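Local coordinates for protein beta-Lactamase/D-Alanine Carboxypeptidase (PDB 5EVI) that probably hydrolyses beta-lactam antibiotics to substituted beta-amino acids, as a serine beta-lactamase of class C, at residues D13-T18 and Y357-H362; G85-T90 and A167-M172; G149-Y154 and L296-A301. One frame throughout, in Å; residues are numbered along the deposited sequence.

Contact 1: residues D13-T18 and Y357-H362; sequences DTLVQT and YRILQH
L15 lays its CD1 methyl over the start of the I359 side chain. L15 CD1 comes to 4.2 Å from I359 CA and 4.3 Å from I359 CG1. The same methyl lies near the backbone carbonyl of R358, and L15 CG approaches the CB of H362. L15 is therefore seated against one turn of the facing helix. CG of L15 stands opposite its backbone N (chi1 -179°), which carries CG and the CD1 methyl across to that helix. V16 makes a second contact with I359, on the side facing the sheet. Its side chain and that of I359 cross at about a right angle. V16 CG2 meets I359 CG2 at 4.1 Å, and V16 CG1 meets I359 CD1 at 4.2 Å.

The two helices, 11-27 and 349-363, are the N- and C-terminal helices of the chain. Over segments 13-18 and 357-362 the axes come within 10.2 Å and run antiparallel, at 172°. Both helices lie on one face of the five-stranded antiparallel sheet. This is the alpha/beta part of the serine beta-lactamase fold. V16 and I359 both reach I34 of that sheet. V16 also touches Y45 and Y47, and I359 touches I36 and I339.

No hydrogen bond joins the two segments. At the outer side, R358 forms a salt bridge through NE with E19, one turn after L15 in helix 11-27. The H362 ring has the R358 carbonyl oxygen of its own helix at its edge, in the ring plane.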
loop_
_atom_site.group_PDB
_atom_site.type_symbol
_atom_site.label_atom_id
_atom_site.label_comp_id
_atom_site.label_asym_id
_atom_site.label_seq_id
_atom_site.Cartn_x
_atom_site.Cartn_y
_atom_site.Cartn_z
ATOM N N ASP A 13 1.468 -16.731 21.381
ATOM C CA ASP A 13 2.871 -16.318 21.297
ATOM C C ASP A 13 3.828 -17.473 20.873
ATOM O O ASP A 13 4.746 -17.261 20.062
ATOM C CB ASP A 13 3.323 -15.632 22.599
ATOM C CG ASP A 13 2.404 -14.439 23.029
ATOM O OD1 ASP A 13 1.489 -13.993 22.275
ATOM O OD2 ASP A 13 2.586 -13.958 24.174
ATOM N N THR A 14 3.598 -18.693 21.375
ATOM C CA THR A 14 4.384 -19.851 20.948
ATOM C C THR A 14 4.141 -20.161 19.456
ATOM O O THR A 14 5.085 -20.429 18.755
ATOM C CB THR A 14 4.185 -21.129 21.834
ATOM O OG1 THR A 14 2.816 -21.286 22.179
ATOM C CG2 THR A 14 4.990 -21.038 23.143
ATOM N N LEU A 15 2.895 -20.036 18.979
ATOM C CA LEU A 15 2.559 -20.264 17.547
ATOM C C LEU A 15 3.240 -19.253 16.611
ATOM O O LEU A 15 3.898 -19.641 15.633
ATOM C CB LEU A 15 1.058 -20.182 17.330
ATOM C CG LEU A 15 0.405 -20.408 15.939
ATOM C CD1 LEU A 15 0.425 -19.185 15.022
ATOM C CD2 LEU A 15 1.007 -21.598 15.228
ATOM N N VAL A 16 3.067 -17.964 16.918
ATOM C CA VAL A 16 3.698 -16.905 16.123
ATOM C C VAL A 16 5.194 -17.207 16.019
ATOM O O VAL A 16 5.714 -17.262 14.920
ATOM C CB VAL A 16 3.457 -15.482 16.692
ATOM C CG1 VAL A 16 4.191 -14.437 15.867
ATOM C CG2 VAL A 16 1.986 -15.162 16.666
ATOM N N GLN A 17 5.852 -17.483 17.144
ATOM C CA GLN A 17 7.286 -17.701 17.136
ATOM C C GLN A 17 7.708 -18.858 16.229
ATOM O O GLN A 17 8.709 -18.746 15.525
ATOM C CB GLN A 17 7.785 -17.913 18.564
ATOM C CG GLN A 17 9.280 -18.116 18.689
ATOM C CD GLN A 17 9.673 -18.535 20.099
ATOM O OE1 GLN A 17 9.164 -19.525 20.642
ATOM N NE2 GLN A 17 10.563 -17.789 20.697
ATOM N N THR A 18 6.952 -19.952 16.246
ATOM C CA THR A 18 7.243 -21.153 15.426
ATOM C C THR A 18 7.093 -20.843 13.929
ATOM O O THR A 18 8.019 -21.060 13.155
ATOM C CB THR A 18 6.344 -22.335 15.863
ATOM O OG1 THR A 18 6.677 -22.658 17.226
ATOM C CG2 THR A 18 6.519 -23.591 14.943
ATOM N N TYR A 357 -2.230 -15.699 7.122
ATOM C CA TYR A 357 -3.377 -16.609 7.212
ATOM C C TYR A 357 -3.275 -17.539 8.430
ATOM O O TYR A 357 -4.247 -17.650 9.237
ATOM C CB TYR A 357 -3.520 -17.424 5.942
ATOM C CG TYR A 357 -4.827 -18.157 5.848
ATOM C CD1 TYR A 357 -5.939 -17.533 5.293
ATOM C CD2 TYR A 357 -4.957 -19.467 6.306
ATOM C CE1 TYR A 357 -7.139 -18.192 5.175
ATOM C CE2 TYR A 357 -6.180 -20.138 6.215
ATOM C CZ TYR A 357 -7.252 -19.496 5.627
ATOM O OH TYR A 357 -8.474 -20.110 5.499
ATOM N N ARG A 358 -2.108 -18.156 8.603
ATOM C CA ARG A 358 -1.847 -19.076 9.736
ATOM C C ARG A 358 -2.013 -18.392 11.099
ATOM O O ARG A 358 -2.683 -18.926 11.982
ATOM C CB ARG A 358 -0.459 -19.727 9.622
ATOM C CG ARG A 358 -0.339 -20.809 8.560
ATOM C CD ARG A 358 -1.046 -22.087 9.006
ATOM N NE ARG A 358 -0.317 -22.758 10.082
ATOM C CZ ARG A 358 -0.784 -23.800 10.766
ATOM N NH1 ARG A 358 -0.046 -24.343 11.720
ATOM N NH2 ARG A 358 -1.972 -24.314 10.481
ATOM N N ILE A 359 -1.436 -17.204 11.256
ATOM C CA ILE A 359 -1.523 -16.442 12.506
ATOM C C ILE A 359 -2.973 -16.004 12.790
ATOM O O ILE A 359 -3.499 -16.257 13.885
ATOM C CB ILE A 359 -0.519 -15.245 12.508
ATOM C CG1 ILE A 359 0.927 -15.734 12.480
ATOM C CG2 ILE A 359 -0.742 -14.324 13.717
ATOM C CD1 ILE A 359 1.957 -14.627 12.325
ATOM N N LEU A 360 -3.654 -15.382 11.832
ATOM C CA LEU A 360 -5.038 -14.909 12.098
ATOM C C LEU A 360 -6.057 -16.033 12.282
ATOM O O LEU A 360 -7.037 -15.866 13.028
ATOM C CB LEU A 360 -5.489 -13.924 11.012
ATOM C CG LEU A 360 -4.730 -12.587 11.022
ATOM C CD1 LEU A 360 -5.456 -11.675 10.040
ATOM C CD2 LEU A 360 -4.643 -11.958 12.410
ATOM N N GLN A 361 -5.817 -17.176 11.628
ATOM C CA GLN A 361 -6.603 -18.390 11.876
ATOM C C GLN A 361 -6.631 -18.776 13.374
ATOM O O GLN A 361 -7.677 -19.158 13.897
ATOM C CB GLN A 361 -6.080 -19.557 11.042
ATOM C CG GLN A 361 -7.137 -20.589 10.689
ATOM C CD GLN A 361 -6.635 -21.631 9.701
ATOM O OE1 GLN A 361 -7.427 -22.263 9.011
ATOM N NE2 GLN A 361 -5.319 -21.814 9.631
ATOM N N HIS A 362 -5.485 -18.672 14.040
ATOM C CA HIS A 362 -5.340 -19.093 15.435
ATOM C C HIS A 362 -5.406 -17.950 16.441
ATOM O O HIS A 362 -5.502 -18.187 17.645
ATOM C CB HIS A 362 -4.045 -19.883 15.589
ATOM C CG HIS A 362 -4.011 -21.132 14.755
ATOM N ND1 HIS A 362 -4.402 -22.364 15.240
ATOM C CD2 HIS A 362 -3.661 -21.335 13.463
ATOM C CE1 HIS A 362 -4.276 -23.271 14.290
ATOM N NE2 HIS A 362 -3.824 -22.675 13.200
#

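Contact 2: residues G85-T90 and A167-M172; sequences GRLSLT and ARSMNM
The R86 guanidinium meets the S169 carbonyl oxygen at its edge, 8° out of its plane. M170 CA and the N171 amide approach it obliquely. NE of R86 donates to S169 O at 2.6 Å, with an N-H...O angle of 162°. The donor also lies in the carbonyl plane, so both flat groups are well aligned for this bond. The arginine bends at chi2 and chi3 to point NE at the oxygen, and R86 CD lies 3.4 Å from S169 O. R86 NH1 is 3.4 Å from N171 ND2. Both are donors and form no bond; the guanidinium and amide planes are 35° apart.

S169 CB packs on the backbone, 3.3 Å from R86 O. Its hydroxyl turns back to A166 O in its own helix. L87 CB lies 4.3 Å from S169 OG.

Each segment holds a helix end closed by a Schellman motif. G85, with positive phi, ends helix 70-83, and N171, also with positive phi, ends helix 156-169. R86 thus ties the exit of the first helix to the last turn of the second. M170, present as selenomethionine, points away from R86 and packs on L77 and A81 of helix 70-83 and on A177 of helix 174-186.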
loop_
_atom_site.group_PDB
_atom_site.type_symbol
_atom_site.label_atom_id
_atom_site.label_comp_id
_atom_site.label_asym_id
_atom_site.label_seq_id
_atom_site.Cartn_x
_atom_site.Cartn_y
_atom_site.Cartn_z
ATOM N N GLY A 85 -13.733 18.291 0.005
ATOM C CA GLY A 85 -14.275 19.085 -1.117
ATOM C C GLY A 85 -13.244 19.550 -2.147
ATOM O O GLY A 85 -13.553 20.388 -2.996
ATOM N N ARG A 86 -12.037 18.988 -2.119
ATOM C CA ARG A 86 -10.924 19.484 -2.957
ATOM C C ARG A 86 -10.649 18.631 -4.179
ATOM O O ARG A 86 -9.823 18.992 -5.023
ATOM C CB ARG A 86 -9.660 19.604 -2.107
ATOM C CG ARG A 86 -9.774 20.691 -1.056
ATOM C CD ARG A 86 -9.340 22.054 -1.580
ATOM N NE ARG A 86 -7.961 22.347 -1.158
ATOM C CZ ARG A 86 -7.614 22.906 0.002
ATOM N NH1 ARG A 86 -6.327 23.091 0.280
ATOM N NH2 ARG A 86 -8.522 23.270 0.902
ATOM N N LEU A 87 -11.366 17.521 -4.314
ATOM C CA LEU A 87 -11.078 16.547 -5.356
ATOM C C LEU A 87 -12.228 15.565 -5.483
ATOM O O LEU A 87 -12.343 14.688 -4.667
ATOM C CB LEU A 87 -9.779 15.800 -4.974
ATOM C CG LEU A 87 -9.159 14.767 -5.922
ATOM C CD1 LEU A 87 -8.007 14.067 -5.208
ATOM C CD2 LEU A 87 -10.105 13.724 -6.473
ATOM N N SER A 88 -13.082 15.680 -6.497
ATOM C CA SER A 88 -14.070 14.632 -6.762
ATOM C C SER A 88 -13.483 13.594 -7.745
ATOM O O SER A 88 -13.149 13.898 -8.902
ATOM C CB SER A 88 -15.378 15.240 -7.268
ATOM O OG SER A 88 -16.368 14.259 -7.539
ATOM N N LEU A 89 -13.350 12.359 -7.263
ATOM C CA LEU A 89 -12.685 11.261 -7.987
ATOM C C LEU A 89 -13.425 10.729 -9.208
ATOM O O LEU A 89 -12.878 9.945 -9.993
ATOM C CB LEU A 89 -12.424 10.086 -7.025
ATOM C CG LEU A 89 -11.457 10.293 -5.830
ATOM C CD1 LEU A 89 -11.582 9.106 -4.907
ATOM C CD2 LEU A 89 -10.007 10.445 -6.248
ATOM N N THR A 90 -14.696 11.110 -9.345
ATOM C CA THR A 90 -15.430 10.831 -10.538
ATOM C C THR A 90 -15.120 11.841 -11.677
ATOM O O THR A 90 -15.417 11.556 -12.818
ATOM C CB THR A 90 -16.951 10.773 -10.221
ATOM O OG1 THR A 90 -17.334 11.923 -9.489
ATOM C CG2 THR A 90 -17.262 9.581 -9.378
ATOM N N ALA A 167 -1.971 16.041 -3.844
ATOM C CA ALA A 167 -1.150 17.114 -3.271
ATOM C C ALA A 167 -1.349 18.479 -3.943
ATOM O O ALA A 167 -1.253 19.510 -3.283
ATOM C CB ALA A 167 0.300 16.740 -3.315
ATOM N N ARG A 168 -1.570 18.482 -5.247
ATOM C CA ARG A 168 -1.909 19.721 -5.979
ATOM C C ARG A 168 -3.250 20.309 -5.499
ATOM O O ARG A 168 -3.402 21.534 -5.406
ATOM C CB ARG A 168 -1.953 19.460 -7.482
ATOM C CG ARG A 168 -1.904 20.713 -8.347
ATOM C CD ARG A 168 -1.922 20.345 -9.819
ATOM N NE ARG A 168 -1.752 21.506 -10.709
ATOM C CZ ARG A 168 -0.614 21.908 -11.284
ATOM N NH1 ARG A 168 0.545 21.273 -11.089
ATOM N NH2 ARG A 168 -0.635 22.977 -12.080
ATOM N N SER A 169 -4.205 19.442 -5.162
ATOM C CA SER A 169 -5.498 19.899 -4.627
ATOM C C SER A 169 -5.388 20.511 -3.219
ATOM O O SER A 169 -6.263 21.282 -2.811
ATOM C CB SER A 169 -6.517 18.759 -4.620
ATOM O OG SER A 169 -6.298 17.877 -3.536
HETATM N N MSE A 170 -4.332 20.133 -2.501
HETATM C CA MSE A 170 -3.988 20.629 -1.166
HETATM C C MSE A 170 -3.007 21.796 -1.144
HETATM O O MSE A 170 -2.580 22.228 -0.063
HETATM C CB MSE A 170 -3.402 19.417 -0.422
HETATM C CG MSE A 170 -4.468 18.323 -0.303
HETATM SE SE MSE A 170 -3.746 16.711 0.585
HETATM C CE MSE A 170 -5.464 16.162 1.379
ATOM N N ASN A 171 -2.636 22.310 -2.322
ATOM C CA ASN A 171 -1.731 23.470 -2.478
ATOM C C ASN A 171 -0.350 23.307 -1.862
ATOM O O ASN A 171 0.225 24.275 -1.349
ATOM C CB ASN A 171 -2.395 24.749 -1.933
ATOM C CG ASN A 171 -3.650 25.091 -2.673
ATOM O OD1 ASN A 171 -3.629 25.261 -3.900
ATOM N ND2 ASN A 171 -4.756 25.190 -1.949
HETATM N N MSE A 172 0.190 22.090 -1.902
HETATM C CA MSE A 172 1.490 21.837 -1.288
HETATM C C MSE A 172 2.189 20.660 -1.887
HETATM O O MSE A 172 1.561 19.857 -2.564
HETATM C CB MSE A 172 1.270 21.611 0.200
HETATM C CG MSE A 172 0.490 20.347 0.516
HETATM SE SE MSE A 172 0.390 20.366 2.473
HETATM C CE MSE A 172 -1.301 21.335 2.765
#

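Contact 3: residues G149-Y154 and L296-A301; sequences GTHRTY and LNTQKA
This is a short antiparallel beta pairing at the edge of the six-stranded sheet, where strand 151-152 lines up beside the start of strand 299-308. R152 and Q299 form a hydrogen-bonded pair: R152 N donates to Q299 O at 2.7 Å, and Q299 N returns to R152 O at 2.9 Å. H151 and K300 are the neighbouring non-hydrogen-bonded pair. Beyond them A301 N reaches T150 O at 3.2 Å, from above the carbonyl plane.

The side chains of R152 and Q299 leave on the same face. R152 bends at chi2 (-102°), and its far end is held by E276 in a salt bridge and by Q271. The H151 and T298 side chains cross at about a right angle, with H151 CB 3.8 Å from T298 CG2.

Past the strands, T153 OG1 and T298 OG1 share a short hydrogen bond of 2.5 Å, and T153 OG1 also bonds to Y146 OH. Water then bridges the widening gap. Water 1 accepts from Y154 N and donates to N297 O, while water 2 donates to both Y154 O and L296 O. L296 CD1 comes obliquely to the Y154 ring, 3.8 Å from Y154 CD2, and the two side chains lie side by side.

Y154 OH bonds to K71 NZ and S68 OG, and a sulfate ion lies about 3 Å from the side chain. This matches the serine-lysine-tyrosine grouping of class C active sites, in which Y154 probably serves as the tyrosine of the Y-x-N motif.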
loop_
_atom_site.group_PDB
_atom_site.type_symbol
_atom_site.label_atom_id
_atom_site.label_comp_id
_atom_site.label_asym_id
_atom_site.label_seq_id
_atom_site.Cartn_x
_atom_site.Cartn_y
_atom_site.Cartn_z
ATOM N N GLY A 149 -11.329 1.072 -17.320
ATOM C CA GLY A 149 -12.096 0.070 -16.593
ATOM C C GLY A 149 -12.296 -1.284 -17.246
ATOM O O GLY A 149 -12.984 -2.127 -16.691
ATOM N N THR A 150 -11.748 -1.516 -18.435
ATOM C CA THR A 150 -11.983 -2.802 -19.098
ATOM C C THR A 150 -10.915 -3.826 -18.718
ATOM O O THR A 150 -11.103 -5.014 -18.868
ATOM C CB THR A 150 -12.099 -2.635 -20.626
ATOM O OG1 THR A 150 -10.878 -2.130 -21.158
ATOM C CG2 THR A 150 -13.267 -1.655 -20.959
ATOM N N HIS A 151 -9.782 -3.344 -18.240
ATOM C CA HIS A 151 -8.684 -4.198 -17.881
ATOM C C HIS A 151 -7.979 -3.521 -16.717
ATOM O O HIS A 151 -8.109 -2.311 -16.514
ATOM C CB HIS A 151 -7.670 -4.382 -19.029
ATOM C CG HIS A 151 -8.162 -5.202 -20.180
ATOM N ND1 HIS A 151 -8.999 -4.691 -21.144
ATOM C CD2 HIS A 151 -7.929 -6.490 -20.524
ATOM C CE1 HIS A 151 -9.250 -5.625 -22.042
ATOM N NE2 HIS A 151 -8.632 -6.731 -21.672
ATOM N N ARG A 152 -7.190 -4.307 -16.014
ATOM C CA ARG A 152 -6.449 -3.825 -14.852
ATOM C C ARG A 152 -4.949 -4.113 -15.037
ATOM O O ARG A 152 -4.558 -5.248 -15.274
ATOM C CB ARG A 152 -7.021 -4.468 -13.611
ATOM C CG ARG A 152 -6.473 -3.929 -12.295
ATOM C CD ARG A 152 -5.470 -4.881 -11.740
ATOM N NE ARG A 152 -5.131 -4.671 -10.329
ATOM C CZ ARG A 152 -4.159 -5.344 -9.730
ATOM N NH1 ARG A 152 -3.453 -6.239 -10.411
ATOM N NH2 ARG A 152 -3.899 -5.132 -8.452
ATOM N N THR A 153 -4.127 -3.070 -14.897
ATOM C CA THR A 153 -2.673 -3.155 -15.136
ATOM C C THR A 153 -1.948 -2.458 -14.000
ATOM O O THR A 153 -1.892 -1.211 -13.928
ATOM C CB THR A 153 -2.226 -2.523 -16.466
ATOM O OG1 THR A 153 -3.012 -3.042 -17.549
ATOM C CG2 THR A 153 -0.745 -2.789 -16.717
ATOM N N TYR A 154 -1.367 -3.252 -13.114
ATOM C CA TYR A 154 -0.706 -2.699 -11.922
ATOM C C TYR A 154 0.489 -1.833 -12.270
ATOM O O TYR A 154 1.396 -2.272 -12.979
ATOM C CB TYR A 154 -0.242 -3.816 -11.004
ATOM C CG TYR A 154 0.223 -3.344 -9.655
ATOM C CD1 TYR A 154 -0.691 -3.098 -8.630
ATOM C CD2 TYR A 154 1.571 -3.231 -9.373
ATOM C CE1 TYR A 154 -0.260 -2.735 -7.368
ATOM C CE2 TYR A 154 2.011 -2.813 -8.146
ATOM C CZ TYR A 154 1.093 -2.585 -7.141
ATOM O OH TYR A 154 1.562 -2.193 -5.921
ATOM N N LEU A 296 0.469 -8.964 -11.765
ATOM C CA LEU A 296 0.999 -7.697 -12.299
ATOM C C LEU A 296 0.732 -7.542 -13.785
ATOM O O LEU A 296 0.601 -6.420 -14.280
ATOM C CB LEU A 296 2.473 -7.540 -12.000
ATOM C CG LEU A 296 2.897 -7.195 -10.548
ATOM C CD1 LEU A 296 1.814 -7.047 -9.497
ATOM C CD2 LEU A 296 3.899 -8.230 -10.077
ATOM N N ASN A 297 0.614 -8.653 -14.491
ATOM C CA ASN A 297 0.208 -8.588 -15.895
ATOM C C ASN A 297 -1.213 -8.073 -16.065
ATOM O O ASN A 297 -2.009 -8.149 -15.138
ATOM C CB ASN A 297 0.373 -9.939 -16.550
ATOM C CG ASN A 297 1.812 -10.406 -16.482
ATOM O OD1 ASN A 297 2.078 -11.557 -16.196
ATOM N ND2 ASN A 297 2.740 -9.483 -16.662
ATOM N N THR A 298 -1.479 -7.497 -17.230
ATOM C CA THR A 298 -2.776 -6.915 -17.538
ATOM C C THR A 298 -3.837 -8.014 -17.471
ATOM O O THR A 298 -3.684 -9.073 -18.119
ATOM C CB THR A 298 -2.749 -6.168 -18.880
ATOM O OG1 THR A 298 -1.934 -4.997 -18.716
ATOM C CG2 THR A 298 -4.098 -5.748 -19.318
ATOM N N GLN A 299 -4.882 -7.763 -16.663
ATOM C CA GLN A 299 -5.988 -8.714 -16.437
ATOM C C GLN A 299 -7.308 -8.091 -16.893
ATOM O O GLN A 299 -7.512 -6.876 -16.793
ATOM C CB GLN A 299 -6.121 -9.110 -14.961
ATOM C CG GLN A 299 -5.463 -10.431 -14.569
ATOM C CD GLN A 299 -3.994 -10.266 -14.349
ATOM O OE1 GLN A 299 -3.171 -10.945 -14.937
ATOM N NE2 GLN A 299 -3.652 -9.322 -13.463
ATOM N N LYS A 300 -8.216 -8.935 -17.368
ATOM C CA LYS A 300 -9.573 -8.487 -17.616
ATOM C C LYS A 300 -10.224 -8.026 -16.297
ATOM O O LYS A 300 -10.059 -8.667 -15.284
ATOM C CB LYS A 300 -10.381 -9.619 -18.262
ATOM C CG LYS A 300 -11.787 -9.226 -18.674
ATOM C CD LYS A 300 -12.243 -9.925 -19.960
ATOM C CE LYS A 300 -12.336 -11.442 -19.786
ATOM N NZ LYS A 300 -12.912 -12.053 -21.022
ATOM N N ALA A 301 -10.981 -6.930 -16.345
ATOM C CA ALA A 301 -11.657 -6.386 -15.174
ATOM C C ALA A 301 -13.110 -6.057 -15.510
ATOM O O ALA A 301 -13.403 -5.582 -16.587
ATOM C CB ALA A 301 -10.961 -5.121 -14.699
HETATM O O HOH W 1 -2.409 -5.918 -13.192
HETATM O O HOH W 2 2.036 -4.399 -14.497
#

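In the fold
Contact 1 joins the two ends of the chain, and both other contacts are nested in the loop it closes. It lies on the five-stranded sheet, 34 Å from contact 3, centre to centre. Contact 2 is 42 Å from it, on the opposite side of the chain's centre. Contacts 2 and 3 are closer, with centres 26 Å apart and nearest atoms about 12 Å apart. Their segments alternate along the chain: 85-90, 149-154, 167-172, 296-301. Strand 151-152 of contact 3 is followed by helix 156-169, whose end enters contact 2. Of the probable active-site residues, Y154 lies in contact 3 itself, and K71 lies on helix 70-83, which leads into contact 2.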